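Side-chain contacts in CobC (PDB 6NRU), which probably removes phosphate from alpha-ribazole 5'-phosphate and adenosylcobalamin 5'-phosphate, completing the nucleotide loop of vitamin B12: residues A[21-25]-A[26-30]; A[54-58]-A[59-63]; A[120-123]-A[124-128]; A[129-132]-A[133-137]; A[157-160]-A[161-165]. All blocks are in the same frame, centred on the assembly; numbering follows the deposited sequence.

Contact 1 (A[21-25]-A[26-30])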
loop_
_atom_site.group_PDB
_atom_site.type_symbol
_atom_site.label_atom_id
_atom_site.label_comp_id
_atom_site.label_asym_id
_atom_site.label_seq_id
_atom_site.Cartn_x
_atom_site.Cartn_y
_atom_site.Cartn_z
ATOM N N LEU A 21 -13.329 3.260 9.739
ATOM C CA LEU A 21 -13.447 4.525 9.035
ATOM C C LEU A 21 -12.659 4.498 7.733
ATOM O O LEU A 21 -11.713 3.723 7.568
ATOM C CB LEU A 21 -12.954 5.681 9.909
ATOM C CG LEU A 21 -13.651 5.866 11.257
ATOM C CD1 LEU A 21 -12.923 6.906 12.098
ATOM C CD2 LEU A 21 -15.110 6.253 11.064
ATOM N N TYR A 22 -13.071 5.353 6.803
ATOM C CA TYR A 22 -12.261 5.621 5.624
ATOM C C TYR A 22 -11.006 6.370 6.045
ATOM O O TYR A 22 -11.080 7.347 6.796
ATOM C CB TYR A 22 -13.059 6.432 4.608
ATOM C CG TYR A 22 -14.093 5.617 3.869
ATOM C CD1 TYR A 22 -13.793 5.030 2.647
ATOM C CD2 TYR A 22 -15.365 5.425 4.397
ATOM C CE1 TYR A 22 -14.731 4.282 1.966
ATOM C CE2 TYR A 22 -16.312 4.677 3.723
ATOM C CZ TYR A 22 -15.989 4.108 2.508
ATOM O OH TYR A 22 -16.923 3.360 1.828
ATOM N N SER A 23 -9.849 5.906 5.576
ATOM C CA SER A 23 -8.581 6.472 6.029
ATOM C C SER A 23 -8.101 7.584 5.100
ATOM O O SER A 23 -8.042 8.754 5.496
ATOM C CB SER A 23 -7.528 5.368 6.145
ATOM O OG SER A 23 -6.594 5.678 7.162
ATOM N N GLY A 24 -7.757 7.231 3.865
ATOM C CA GLY A 24 -7.312 8.241 2.921
ATOM C C GLY A 24 -6.006 8.872 3.355
ATOM O O GLY A 24 -5.121 8.218 3.916
ATOM N N HIS A 25 -5.883 10.170 3.097
ATOM C CA HIS A 25 -4.672 10.899 3.434
ATOM C C HIS A 25 -4.636 11.359 4.884
ATOM O O HIS A 25 -3.617 11.912 5.313
ATOM C CB HIS A 25 -4.523 12.104 2.503
ATOM C CG HIS A 25 -4.048 11.749 1.128
ATOM N ND1 HIS A 25 -3.362 12.635 0.325
ATOM C CD2 HIS A 25 -4.157 10.602 0.416
ATOM C CE1 HIS A 25 -3.069 12.048 -0.822
ATOM N NE2 HIS A 25 -3.541 10.815 -0.792
ATOM N N ALA A 26 -5.703 11.137 5.647
ATOM C CA ALA A 26 -5.765 11.639 7.011
ATOM C C ALA A 26 -4.693 10.978 7.876
ATOM O O ALA A 26 -4.403 9.791 7.707
ATOM C CB ALA A 26 -7.147 11.387 7.609
ATOM N N PRO A 27 -4.083 11.719 8.810
ATOM C CA PRO A 27 -3.025 11.144 9.672
ATOM C C PRO A 27 -3.582 10.319 10.826
ATOM O O PRO A 27 -3.577 10.715 11.996
ATOM C CB PRO A 27 -2.282 12.395 10.152
ATOM C CG PRO A 27 -3.339 13.447 10.197
ATOM C CD PRO A 27 -4.261 13.164 9.041
ATOM N N THR A 28 -4.076 9.127 10.506
ATOM C CA THR A 28 -4.523 8.325 11.638
ATOM C C THR A 28 -3.358 7.515 12.205
ATOM O O THR A 28 -2.538 6.988 11.446
ATOM C CB THR A 28 -5.652 7.388 11.222
ATOM O OG1 THR A 28 -5.898 6.437 12.265
ATOM C CG2 THR A 28 -5.291 6.658 9.939
ATOM N N PRO A 29 -3.253 7.402 13.527
ATOM C CA PRO A 29 -2.065 6.793 14.127
ATOM C C PRO A 29 -2.112 5.272 14.104
ATOM O O PRO A 29 -3.171 4.648 14.038
ATOM C CB PRO A 29 -2.100 7.314 15.567
ATOM C CG PRO A 29 -3.559 7.457 15.851
ATOM C CD PRO A 29 -4.204 7.881 14.549
ATOM N N LEU A 30 -0.922 4.682 14.168
ATOM C CA LEU A 30 -0.805 3.241 14.333
ATOM C C LEU A 30 -1.256 2.833 15.732
ATOM O O LEU A 30 -0.958 3.512 16.719
ATOM C CB LEU A 30 0.642 2.799 14.103
ATOM C CG LEU A 30 1.022 2.011 12.846
ATOM C CD1 LEU A 30 0.518 2.707 11.597
ATOM C CD2 LEU A 30 2.534 1.833 12.778
#
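Ser23 O accepts a weak hydrogen bond from Ala26 N, 3.3 Å long and bent to 149° at the hydrogen. It closes a type II' beta turn from Ser23 to Ala26, whose second residue, Gly24, has the positive phi (65°) of that corner. The methyl Ala26 CB is 3.5 Å from Ser23 O. A second, tighter bend follows at once: Pro27 centres an inverse gamma turn in which Thr28 N reaches Ala26 O over 2.9 Å. The two bends in series fold the loop between helices 15-18 and 32-44 back on itself, in a part of this branch 1 histidine phosphatase close to the probable catalytic His11 and Glu84. They bring Thr28 back to Ser23, where Ser23 OG meets the methyl Thr28 CG2 at 3.2 Å. Thr28 OG1 stands opposite its own backbone N (chi1 169°), which places it for the amide of Ala16 and leaves CG2 as the branch that meets the serine. Beyond the turn, Glu91 receives the amide of His25, and the imidazole of His25 meets the ring of Phe86 while NE2 makes a weak bond to Glu84 O. The Ser23 side chain comes within about 4 Å of a bound sulfate.

Contact 2 (A[54-58]-A[59-63]). With SO4 (sulfate ion), chain N.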
loop_
_atom_site.group_PDB
_atom_site.type_symbol
_atom_site.label_atom_id
_atom_site.label_comp_id
_atom_site.label_asym_id
_atom_site.label_seq_id
_atom_site.Cartn_x
_atom_site.Cartn_y
_atom_site.Cartn_z
ATOM N N LEU A 54 11.224 2.313 -0.754
ATOM C CA LEU A 54 10.274 3.276 -1.293
ATOM C C LEU A 54 9.037 3.273 -0.408
ATOM O O LEU A 54 8.469 2.211 -0.132
ATOM C CB LEU A 54 9.901 2.937 -2.737
ATOM C CG LEU A 54 11.063 2.597 -3.673
ATOM C CD1 LEU A 54 10.545 2.199 -5.046
ATOM C CD2 LEU A 54 12.026 3.767 -3.784
ATOM N N CYS A 55 8.625 4.453 0.037
ATOM C CA CYS A 55 7.583 4.579 1.042
ATOM C C CYS A 55 6.592 5.658 0.631
ATOM O O CYS A 55 6.944 6.617 -0.062
ATOM C CB CYS A 55 8.193 4.908 2.412
ATOM S SG CYS A 55 7.031 4.962 3.778
ATOM N N SER A 56 5.346 5.489 1.056
ATOM C CA SER A 56 4.350 6.518 0.815
ATOM C C SER A 56 4.588 7.706 1.743
ATOM O O SER A 56 5.293 7.609 2.752
ATOM C CB SER A 56 2.940 5.961 1.008
ATOM O OG SER A 56 2.434 6.280 2.290
ATOM N N GLU A 57 3.990 8.844 1.383
ATOM C CA GLU A 57 4.156 10.054 2.185
ATOM C C GLU A 57 3.460 9.941 3.535
ATOM O O GLU A 57 3.926 10.529 4.519
ATOM C CB GLU A 57 3.612 11.271 1.438
ATOM C CG GLU A 57 4.256 11.549 0.099
ATOM C CD GLU A 57 3.721 12.816 -0.538
ATOM O OE1 GLU A 57 2.548 13.166 -0.282
ATOM O OE2 GLU A 57 4.475 13.469 -1.285
ATOM N N LEU A 58 2.350 9.206 3.598
ATOM C CA LEU A 58 1.527 9.189 4.800
ATOM C C LEU A 58 2.293 8.580 5.967
ATOM O O LEU A 58 2.975 7.562 5.825
ATOM C CB LEU A 58 0.235 8.419 4.538
ATOM C CG LEU A 58 -0.543 8.890 3.306
ATOM C CD1 LEU A 58 -1.871 8.175 3.215
ATOM C CD2 LEU A 58 -0.750 10.394 3.342
ATOM N N GLU A 59 2.172 9.220 7.135
ATOM C CA GLU A 59 3.061 8.903 8.248
ATOM C C GLU A 59 2.837 7.497 8.784
ATOM O O GLU A 59 3.768 6.894 9.328
ATOM C CB GLU A 59 2.896 9.935 9.362
ATOM C CG GLU A 59 4.186 10.218 10.111
ATOM C CD GLU A 59 5.257 10.798 9.210
ATOM O OE1 GLU A 59 6.449 10.504 9.442
ATOM O OE2 GLU A 59 4.908 11.550 8.275
ATOM N N ARG A 60 1.627 6.950 8.642
ATOM C CA ARG A 60 1.407 5.577 9.081
ATOM C C ARG A 60 2.290 4.604 8.311
ATOM O O ARG A 60 2.703 3.574 8.858
ATOM C CB ARG A 60 -0.070 5.196 8.937
ATOM C CG ARG A 60 -0.578 5.110 7.508
ATOM C CD ARG A 60 -1.969 5.704 7.402
ATOM N NE ARG A 60 -2.815 4.976 6.463
ATOM C CZ ARG A 60 -3.700 5.555 5.657
ATOM N NH1 ARG A 60 -3.851 6.873 5.677
ATOM N NH2 ARG A 60 -4.434 4.818 4.834
ATOM N N ALA A 61 2.602 4.922 7.051
ATOM C CA ALA A 61 3.526 4.103 6.277
ATOM C C ALA A 61 4.969 4.363 6.686
ATOM O O ALA A 61 5.773 3.429 6.769
ATOM C CB ALA A 61 3.336 4.367 4.785
ATOM N N GLN A 62 5.309 5.625 6.955
ATOM C CA GLN A 62 6.665 5.949 7.385
ATOM C C GLN A 62 6.935 5.439 8.794
ATOM O O GLN A 62 8.039 4.963 9.084
ATOM C CB GLN A 62 6.893 7.457 7.298
ATOM C CG GLN A 62 6.722 8.008 5.896
ATOM C CD GLN A 62 7.145 9.451 5.781
ATOM O OE1 GLN A 62 8.336 9.758 5.760
ATOM N NE2 GLN A 62 6.170 10.350 5.702
ATOM N N HIS A 63 5.942 5.534 9.685
ATOM C CA HIS A 63 6.075 4.932 11.007
ATOM C C HIS A 63 6.350 3.440 10.895
ATOM O O HIS A 63 7.173 2.892 11.637
ATOM C CB HIS A 63 4.810 5.188 11.830
ATOM C CG HIS A 63 4.937 4.822 13.277
ATOM N ND1 HIS A 63 3.944 5.083 14.197
ATOM C CD2 HIS A 63 5.935 4.218 13.965
ATOM C CE1 HIS A 63 4.324 4.653 15.388
ATOM N NE2 HIS A 63 5.528 4.122 15.273
HETATM S S SO4 N . -6.648 0.961 5.041
HETATM O O1 SO4 N . -7.160 1.359 3.733
HETATM O O2 SO4 N . -7.701 1.114 6.041
HETATM O O3 SO4 N . -6.220 -0.433 4.993
HETATM O O4 SO4 N . -5.509 1.801 5.399
#
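The flat guanidinium of Arg60 is approached obliquely by two groups: Leu58 CD1, 3.4 Å from Arg60 NH1, and sulfate O4, which accepts a hydrogen bond from Arg60 NH2 over 3.3 Å. The setting is the junction of strand 52-55 with helix 59-69 in a beta-alpha-beta unit completed by strand 76-78, and the helix begins right after Leu58, the N-cap. Leu58 and Arg60 run side by side and point the same way. Arg60 NH1 donates to Gly24 O, a second anchor for the guanidinium; Arg10 and Asn17 also hold the sulfate. The Arg60 side chain comes within about 3 Å of that of His11, the probable phosphohistidine residue, so the sulfate probably marks the phosphate pocket. At the N-cap, Leu58 O accepts two amides. Gln62 N lies in the carbonyl plane, 3.2 Å from Leu58 O; Ala61 N, 45° out of that plane, is 2.9 Å from Leu58 O. Gln62 runs extended beyond CG, and its NE2 makes a weak, strongly bent bond (125°) to Glu57 O. Ser56 OG packs on the methyl of Ala61, 3.3 Å from Ala61 CB; it also bonds to His152 NE2 and takes a weak bond from Leu58 N. Cys55 holds SG opposite its backbone N (chi1 -175°), which puts SG 3.7 Å from Gln62 CG and 3.9 Å from Ala61 CB.

Contact 3 (A[120-123]-A[124-128])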
loop_
_atom_site.group_PDB
_atom_site.type_symbol
_atom_site.label_atom_id
_atom_site.label_comp_id
_atom_site.label_asym_id
_atom_site.label_seq_id
_atom_site.Cartn_x
_atom_site.Cartn_y
_atom_site.Cartn_z
ATOM N N ASN A 120 -15.108 15.740 -3.225
ATOM C CA ASN A 120 -13.924 16.594 -3.137
ATOM C C ASN A 120 -12.654 15.778 -2.905
ATOM O O ASN A 120 -11.730 16.225 -2.220
ATOM C CB ASN A 120 -14.083 17.669 -2.055
ATOM C CG ASN A 120 -15.153 18.692 -2.401
ATOM O OD1 ASN A 120 -15.416 18.961 -3.574
ATOM N ND2 ASN A 120 -15.773 19.272 -1.377
ATOM N N GLY A 121 -12.604 14.578 -3.478
ATOM C CA GLY A 121 -11.418 13.748 -3.411
ATOM C C GLY A 121 -10.921 13.359 -4.787
ATOM O O GLY A 121 -11.186 14.062 -5.767
ATOM N N GLU A 122 -10.205 12.242 -4.877
ATOM C CA GLU A 122 -9.708 11.724 -6.144
ATOM C C GLU A 122 -10.373 10.388 -6.454
ATOM O O GLU A 122 -10.593 9.564 -5.558
ATOM C CB GLU A 122 -8.179 11.576 -6.124
ATOM C CG GLU A 122 -7.645 10.336 -5.412
ATOM C CD GLU A 122 -6.136 10.182 -5.548
ATOM O OE1 GLU A 122 -5.613 10.390 -6.664
ATOM O OE2 GLU A 122 -5.474 9.848 -4.541
ATOM N N GLY A 123 -10.716 10.189 -7.728
ATOM C CA GLY A 123 -11.363 8.966 -8.146
ATOM C C GLY A 123 -10.378 7.847 -8.410
ATOM O O GLY A 123 -9.162 8.035 -8.418
ATOM N N PHE A 124 -10.929 6.651 -8.634
ATOM C CA PHE A 124 -10.080 5.491 -8.883
ATOM C C PHE A 124 -9.290 5.639 -10.176
ATOM O O PHE A 124 -8.220 5.037 -10.319
ATOM C CB PHE A 124 -10.918 4.215 -8.926
ATOM C CG PHE A 124 -10.108 2.976 -9.165
ATOM C CD1 PHE A 124 -9.223 2.522 -8.203
ATOM C CD2 PHE A 124 -10.217 2.275 -10.355
ATOM C CE1 PHE A 124 -8.467 1.387 -8.420
ATOM C CE2 PHE A 124 -9.465 1.134 -10.578
ATOM C CZ PHE A 124 -8.588 0.690 -9.609
ATOM N N GLN A 125 -9.796 6.426 -11.126
ATOM C CA GLN A 125 -9.074 6.628 -12.376
ATOM C C GLN A 125 -7.770 7.384 -12.140
ATOM O O GLN A 125 -6.713 6.988 -12.642
ATOM C CB GLN A 125 -9.962 7.366 -13.381
ATOM C CG GLN A 125 -11.223 6.600 -13.764
ATOM C CD GLN A 125 -10.923 5.207 -14.289
ATOM O OE1 GLN A 125 -9.984 5.008 -15.060
ATOM N NE2 GLN A 125 -11.721 4.231 -13.867
ATOM N N ALA A 126 -7.822 8.472 -11.368
ATOM C CA ALA A 126 -6.601 9.202 -11.048
ATOM C C ALA A 126 -5.686 8.380 -10.150
ATOM O O ALA A 126 -4.459 8.422 -10.297
ATOM C CB ALA A 126 -6.940 10.537 -10.388
ATOM N N PHE A 127 -6.266 7.626 -9.214
ATOM C CA PHE A 127 -5.467 6.791 -8.324
ATOM C C PHE A 127 -4.750 5.693 -9.100
ATOM O O PHE A 127 -3.547 5.471 -8.920
ATOM C CB PHE A 127 -6.364 6.200 -7.236
ATOM C CG PHE A 127 -5.693 5.163 -6.380
ATOM C CD1 PHE A 127 -4.853 5.538 -5.344
ATOM C CD2 PHE A 127 -5.923 3.810 -6.598
ATOM C CE1 PHE A 127 -4.242 4.585 -4.547
ATOM C CE2 PHE A 127 -5.317 2.850 -5.806
ATOM C CZ PHE A 127 -4.475 3.238 -4.780
ATOM N N SER A 128 -5.474 4.999 -9.984
ATOM C CA SER A 128 -4.860 3.916 -10.745
ATOM C C SER A 128 -3.852 4.438 -11.760
ATOM O O SER A 128 -2.921 3.715 -12.131
ATOM C CB SER A 128 -5.935 3.073 -11.437
ATOM O OG SER A 128 -6.685 3.839 -12.362
#
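Glu122 turns CG into the position between its backbone N and carbonyl carbon (chi1 79°), and its chain then runs extended, so that the carboxylate reaches the first turn of the helix ahead. There Glu122 OE1 stands 3.8 Å from Phe127 N and 4.0 Å from Ala126 CB, distances of packing rather than of bonding. Glu122 OE2 lies at the edge of the Phe127 ring, near its plane; its bonding partners are Arg130, in a salt bridge, and the amide of Phe86. The carboxylate thus links the loop of Phe86 to Arg130, in the middle of helix 124-136. Gly123 is the N-cap of this helix. Gly123 O receives the first full helical bond from Phe127 N, 3.0 Å long, nearly straight at 161° and in the carbonyl plane. Phe127 CB packs beside this same oxygen, 3.5 Å from Gly123 O. Phe124, with CG opposite its backbone N (chi1 -179°), directs its ring away from the loop. One ring face of Phe124 carries Ser128 CB, 4.0 Å above the plane and offset toward the rim, while Trp113 meets the ring edge-to-face. The Phe127 side chain lies about 4 Å from that of Glu84, the probable proton donor or acceptor.

Contact 4 (A[129-132]-A[133-137])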
loop_
_atom_site.group_PDB
_atom_site.type_symbol
_atom_site.label_atom_id
_atom_site.label_comp_id
_atom_site.label_asym_id
_atom_site.label_seq_id
_atom_site.Cartn_x
_atom_site.Cartn_y
_atom_site.Cartn_z
ATOM N N GLN A 129 -4.014 5.682 -12.223
ATOM C CA GLN A 129 -3.009 6.271 -13.102
ATOM C C GLN A 129 -1.747 6.634 -12.334
ATOM O O GLN A 129 -0.645 6.566 -12.888
ATOM C CB GLN A 129 -3.570 7.505 -13.806
ATOM C CG GLN A 129 -4.522 7.203 -14.949
ATOM C CD GLN A 129 -5.475 8.357 -15.228
ATOM O OE1 GLN A 129 -5.404 9.407 -14.584
ATOM N NE2 GLN A 129 -6.374 8.166 -16.189
ATOM N N ARG A 130 -1.889 7.031 -11.066
ATOM C CA ARG A 130 -0.725 7.280 -10.222
ATOM C C ARG A 130 0.120 6.024 -10.083
ATOM O O ARG A 130 1.351 6.069 -10.197
ATOM C CB ARG A 130 -1.175 7.759 -8.843
ATOM C CG ARG A 130 -0.982 9.230 -8.566
ATOM C CD ARG A 130 -1.645 9.561 -7.248
ATOM N NE ARG A 130 -1.451 8.474 -6.292
ATOM C CZ ARG A 130 -2.227 8.247 -5.237
ATOM N NH1 ARG A 130 -3.268 9.031 -4.989
ATOM N NH2 ARG A 130 -1.961 7.232 -4.427
ATOM N N VAL A 131 -0.532 4.890 -9.819
ATOM C CA VAL A 131 0.183 3.626 -9.675
ATOM C C VAL A 131 0.802 3.208 -11.003
ATOM O O VAL A 131 1.905 2.649 -11.044
ATOM C CB VAL A 131 -0.766 2.551 -9.116
ATOM C CG1 VAL A 131 -0.117 1.176 -9.158
ATOM C CG2 VAL A 131 -1.186 2.913 -7.697
ATOM N N GLU A 132 0.112 3.482 -12.110
ATOM C CA GLU A 132 0.678 3.194 -13.422
ATOM C C GLU A 132 1.956 3.990 -13.659
ATOM O O GLU A 132 2.922 3.470 -14.228
ATOM C CB GLU A 132 -0.355 3.485 -14.508
ATOM C CG GLU A 132 -1.283 2.321 -14.791
ATOM C CD GLU A 132 -0.648 1.289 -15.704
ATOM O OE1 GLU A 132 -0.718 1.463 -16.941
ATOM O OE2 GLU A 132 -0.071 0.308 -15.186
ATOM N N ARG A 133 1.983 5.255 -13.228
ATOM C CA ARG A 133 3.197 6.051 -13.370
ATOM C C ARG A 133 4.323 5.489 -12.515
ATOM O O ARG A 133 5.487 5.491 -12.931
ATOM C CB ARG A 133 2.923 7.509 -13.002
ATOM C CG ARG A 133 1.894 8.186 -13.889
ATOM C CD ARG A 133 2.260 9.632 -14.178
ATOM N NE ARG A 133 1.429 10.193 -15.238
ATOM C CZ ARG A 133 1.829 10.351 -16.495
ATOM N NH1 ARG A 133 3.054 9.990 -16.853
ATOM N NH2 ARG A 133 1.005 10.870 -17.394
ATOM N N PHE A 134 3.994 5.005 -11.316
ATOM C CA PHE A 134 5.007 4.375 -10.480
ATOM C C PHE A 134 5.567 3.130 -11.151
ATOM O O PHE A 134 6.778 2.884 -11.108
ATOM C CB PHE A 134 4.423 4.030 -9.113
ATOM C CG PHE A 134 5.364 3.265 -8.236
ATOM C CD1 PHE A 134 6.389 3.916 -7.568
ATOM C CD2 PHE A 134 5.234 1.896 -8.083
ATOM C CE1 PHE A 134 7.264 3.218 -6.761
ATOM C CE2 PHE A 134 6.105 1.189 -7.277
ATOM C CZ PHE A 134 7.121 1.851 -6.614
ATOM N N ILE A 135 4.699 2.336 -11.780
ATOM C CA ILE A 135 5.155 1.149 -12.497
ATOM C C ILE A 135 6.099 1.541 -13.627
ATOM O O ILE A 135 7.153 0.923 -13.817
ATOM C CB ILE A 135 3.949 0.344 -13.016
ATOM C CG1 ILE A 135 3.201 -0.309 -11.854
ATOM C CG2 ILE A 135 4.391 -0.716 -14.012
ATOM C CD1 ILE A 135 1.997 -1.102 -12.288
ATOM N N ALA A 136 5.744 2.583 -14.384
ATOM C CA ALA A 136 6.595 3.038 -15.478
ATOM C C ALA A 136 7.925 3.591 -14.987
ATOM O O ALA A 136 8.870 3.691 -15.779
ATOM C CB ALA A 136 5.871 4.099 -16.306
ATOM N N ARG A 137 8.019 3.947 -13.706
ATOM C CA ARG A 137 9.239 4.484 -13.121
ATOM C C ARG A 137 10.195 3.409 -12.625
ATOM O O ARG A 137 11.305 3.741 -12.198
ATOM C CB ARG A 137 8.897 5.416 -11.955
ATOM C CG ARG A 137 8.496 6.818 -12.367
ATOM C CD ARG A 137 8.667 7.774 -11.206
ATOM N NE ARG A 137 7.899 9.003 -11.377
ATOM C CZ ARG A 137 7.494 9.772 -10.371
ATOM N NH1 ARG A 137 7.781 9.432 -9.120
ATOM N NH2 ARG A 137 6.800 10.876 -10.611
#
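Four successive backbone bonds of alpha-helical i to i+4 spacing join residues 129-132 to 133-136, each with its donor tilted 20 to 28° from the carbonyl plane. They belong to the later turns of helix 124-136; the shortest runs from Ile135 N to Val131 O at 2.9 Å. Ile135 points toward the preceding turn. Its CG1 lies opposite its own carbonyl carbon (chi1 -70°) and therefore beside the backbone N, which lays Ile135 CG1 3.3 Å from Val131 O, one turn back. Beyond it, the tip CD1 reaches two residues: Val131 CG1 lies 4.4 Å from Ile135 CD1, a loose apolar touch, and Glu132 OE2 lies 3.8 Å from the same methyl. Bent at chi2 (-81°), the glutamate lays its chain slantwise across that of Ile135. The carboxylate has a long, weak ion pair with Arg162 of helix 153-163, against which Ile135 also packs. Phe134 points its ring away from the preceding turn, toward Leu159 of that same helix and toward Ile79 and Leu82 in a loop. Phe134 CB nonetheless rests 3.5 Å from Val131 O. On the exposed flank, Arg133 CG, opposite its own carbonyl carbon, lies 3.2 Å from Gln129 O; the chain bends beyond it, at chi2.

Contact 5 (A[157-160]-A[161-165]). With EDO (1,2-ethanediol), chain Q.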
loop_
_atom_site.group_PDB
_atom_site.type_symbol
_atom_site.label_atom_id
_atom_site.label_comp_id
_atom_site.label_asym_id
_atom_site.label_seq_id
_atom_site.Cartn_x
_atom_site.Cartn_y
_atom_site.Cartn_z
ATOM N N SER A 157 -2.206 -3.843 -3.706
ATOM C CA SER A 157 -3.042 -4.817 -4.404
ATOM C C SER A 157 -3.156 -4.480 -5.882
ATOM O O SER A 157 -3.109 -5.374 -6.736
ATOM C CB SER A 157 -4.426 -4.872 -3.768
ATOM O OG SER A 157 -5.154 -3.700 -4.070
ATOM N N LEU A 158 -3.314 -3.193 -6.202
ATOM C CA LEU A 158 -3.365 -2.777 -7.599
ATOM C C LEU A 158 -2.001 -2.889 -8.264
ATOM O O LEU A 158 -1.918 -3.151 -9.470
ATOM C CB LEU A 158 -3.893 -1.349 -7.702
ATOM C CG LEU A 158 -3.983 -0.774 -9.114
ATOM C CD1 LEU A 158 -4.849 -1.665 -9.980
ATOM C CD2 LEU A 158 -4.527 0.641 -9.076
ATOM N N LEU A 159 -0.924 -2.692 -7.501
ATOM C CA LEU A 159 0.410 -2.885 -8.055
ATOM C C LEU A 159 0.599 -4.322 -8.513
ATOM O O LEU A 159 1.075 -4.575 -9.624
ATOM C CB LEU A 159 1.471 -2.502 -7.022
ATOM C CG LEU A 159 2.923 -2.612 -7.491
ATOM C CD1 LEU A 159 3.271 -1.462 -8.412
ATOM C CD2 LEU A 159 3.869 -2.653 -6.307
ATOM N N ILE A 160 0.215 -5.281 -7.666
ATOM C CA ILE A 160 0.304 -6.687 -8.045
ATOM C C ILE A 160 -0.495 -6.943 -9.315
ATOM O O ILE A 160 0.010 -7.533 -10.276
ATOM C CB ILE A 160 -0.176 -7.589 -6.893
ATOM C CG1 ILE A 160 0.717 -7.419 -5.665
ATOM C CG2 ILE A 160 -0.196 -9.045 -7.333
ATOM C CD1 ILE A 160 0.213 -8.158 -4.444
ATOM N N ALA A 161 -1.749 -6.481 -9.343
ATOM C CA ALA A 161 -2.633 -6.785 -10.465
ATOM C C ALA A 161 -2.097 -6.221 -11.774
ATOM O O ALA A 161 -2.112 -6.907 -12.803
ATOM C CB ALA A 161 -4.039 -6.250 -10.189
ATOM N N ARG A 162 -1.616 -4.977 -11.763
ATOM C CA ARG A 162 -1.146 -4.378 -13.008
ATOM C C ARG A 162 0.182 -4.978 -13.461
ATOM O O ARG A 162 0.428 -5.089 -14.669
ATOM C CB ARG A 162 -1.021 -2.864 -12.852
ATOM C CG ARG A 162 -2.342 -2.152 -12.637
ATOM C CD ARG A 162 -3.322 -2.453 -13.757
ATOM N NE ARG A 162 -2.936 -1.834 -15.021
ATOM C CZ ARG A 162 -2.633 -2.508 -16.127
ATOM N NH1 ARG A 162 -2.660 -3.835 -16.129
ATOM N NH2 ARG A 162 -2.294 -1.854 -17.232
ATOM N N LEU A 163 1.039 -5.375 -12.516
ATOM C CA LEU A 163 2.343 -5.920 -12.881
ATOM C C LEU A 163 2.207 -7.240 -13.630
ATOM O O LEU A 163 2.960 -7.501 -14.574
ATOM C CB LEU A 163 3.208 -6.102 -11.637
ATOM C CG LEU A 163 3.910 -4.851 -11.107
ATOM C CD1 LEU A 163 4.629 -5.153 -9.800
ATOM C CD2 LEU A 163 4.876 -4.292 -12.139
ATOM N N ILE A 164 1.256 -8.084 -13.231
ATOM C CA ILE A 164 1.102 -9.385 -13.871
ATOM C C ILE A 164 0.137 -9.266 -15.047
ATOM O O ILE A 164 -0.286 -10.276 -15.622
ATOM C CB ILE A 164 0.653 -10.458 -12.860
ATOM C CG1 ILE A 164 -0.777 -10.224 -12.388
ATOM C CG2 ILE A 164 1.562 -10.457 -11.651
ATOM C CD1 ILE A 164 -1.229 -11.233 -11.346
ATOM N N GLY A 165 -0.205 -8.034 -15.423
ATOM C CA GLY A 165 -0.913 -7.791 -16.662
ATOM C C GLY A 165 -2.419 -7.871 -16.595
ATOM O O GLY A 165 -3.059 -8.172 -17.610
HETATM C C1 EDO Q . -0.942 -4.399 -19.900
HETATM O O1 EDO Q . -0.673 -4.386 -18.493
HETATM C C2 EDO Q . -1.737 -3.158 -20.293
HETATM O O2 EDO Q . -3.086 -3.277 -19.819
#
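A Schellman motif ends helix 153-163, and this contact comprises its last turns and the glycine that terminates it. Gly165, with positive phi (87°), is the C-prime residue: Gly165 N bonds to Arg162 O over 3.1 Å, while Met166 N reaches back to Ala161 O. The helical bonds hold up to this point, although the last, Ile164 N to Ile160 O, has lengthened to 3.3 Å. Two pairs one turn apart lie side by side and point the same way. In one, Leu159 CG meets Leu163 CD1 at 3.8 Å. In the other, Leu158 CD1 rests on the aliphatic part of Arg162, 3.7 Å from Arg162 CG. The arginine then bends at chi2 (-56°) and again at chi3 (-70°), which carries its guanidinium off toward the helix end. There Arg162 NH1 donates to Met166 O and also, over 3.1 Å, to O1 of a bound ethanediol, probably from the crystallisation liquor, whose C1 lies in plane at the guanidinium edge. Leu158 packs on Ser128 and Leu159 on Ile135, both of helix 124-136. Ile160 and Leu163 instead meet the sheet, Ile160 on Leu8 of strand 5-10 and on Leu193 and Leu196 of strand 190-198, Leu163 on Leu6 and Ala191.

The five contacts follow one another along the chain, each closing before the next opens, within one histidine phosphatase domain. Contacts 3 and 4, with centres 14 Å apart, share helix 124-136, and Glu122 of the first is salt-bridged to Arg130 of the second. Contact 5, on helix 153-163, packs against both; its centre is 11 Å from that of contact 4. Contacts 1 and 2 touch through Gly24 and Arg60, their centres 12 Å apart, beside the probable catalytic residues His11 and Glu84. Leu54 of contact 2 also meets Phe134 of contact 4. Contact 5 lies across the chain's centre from contact 1, about 24 Å between centres.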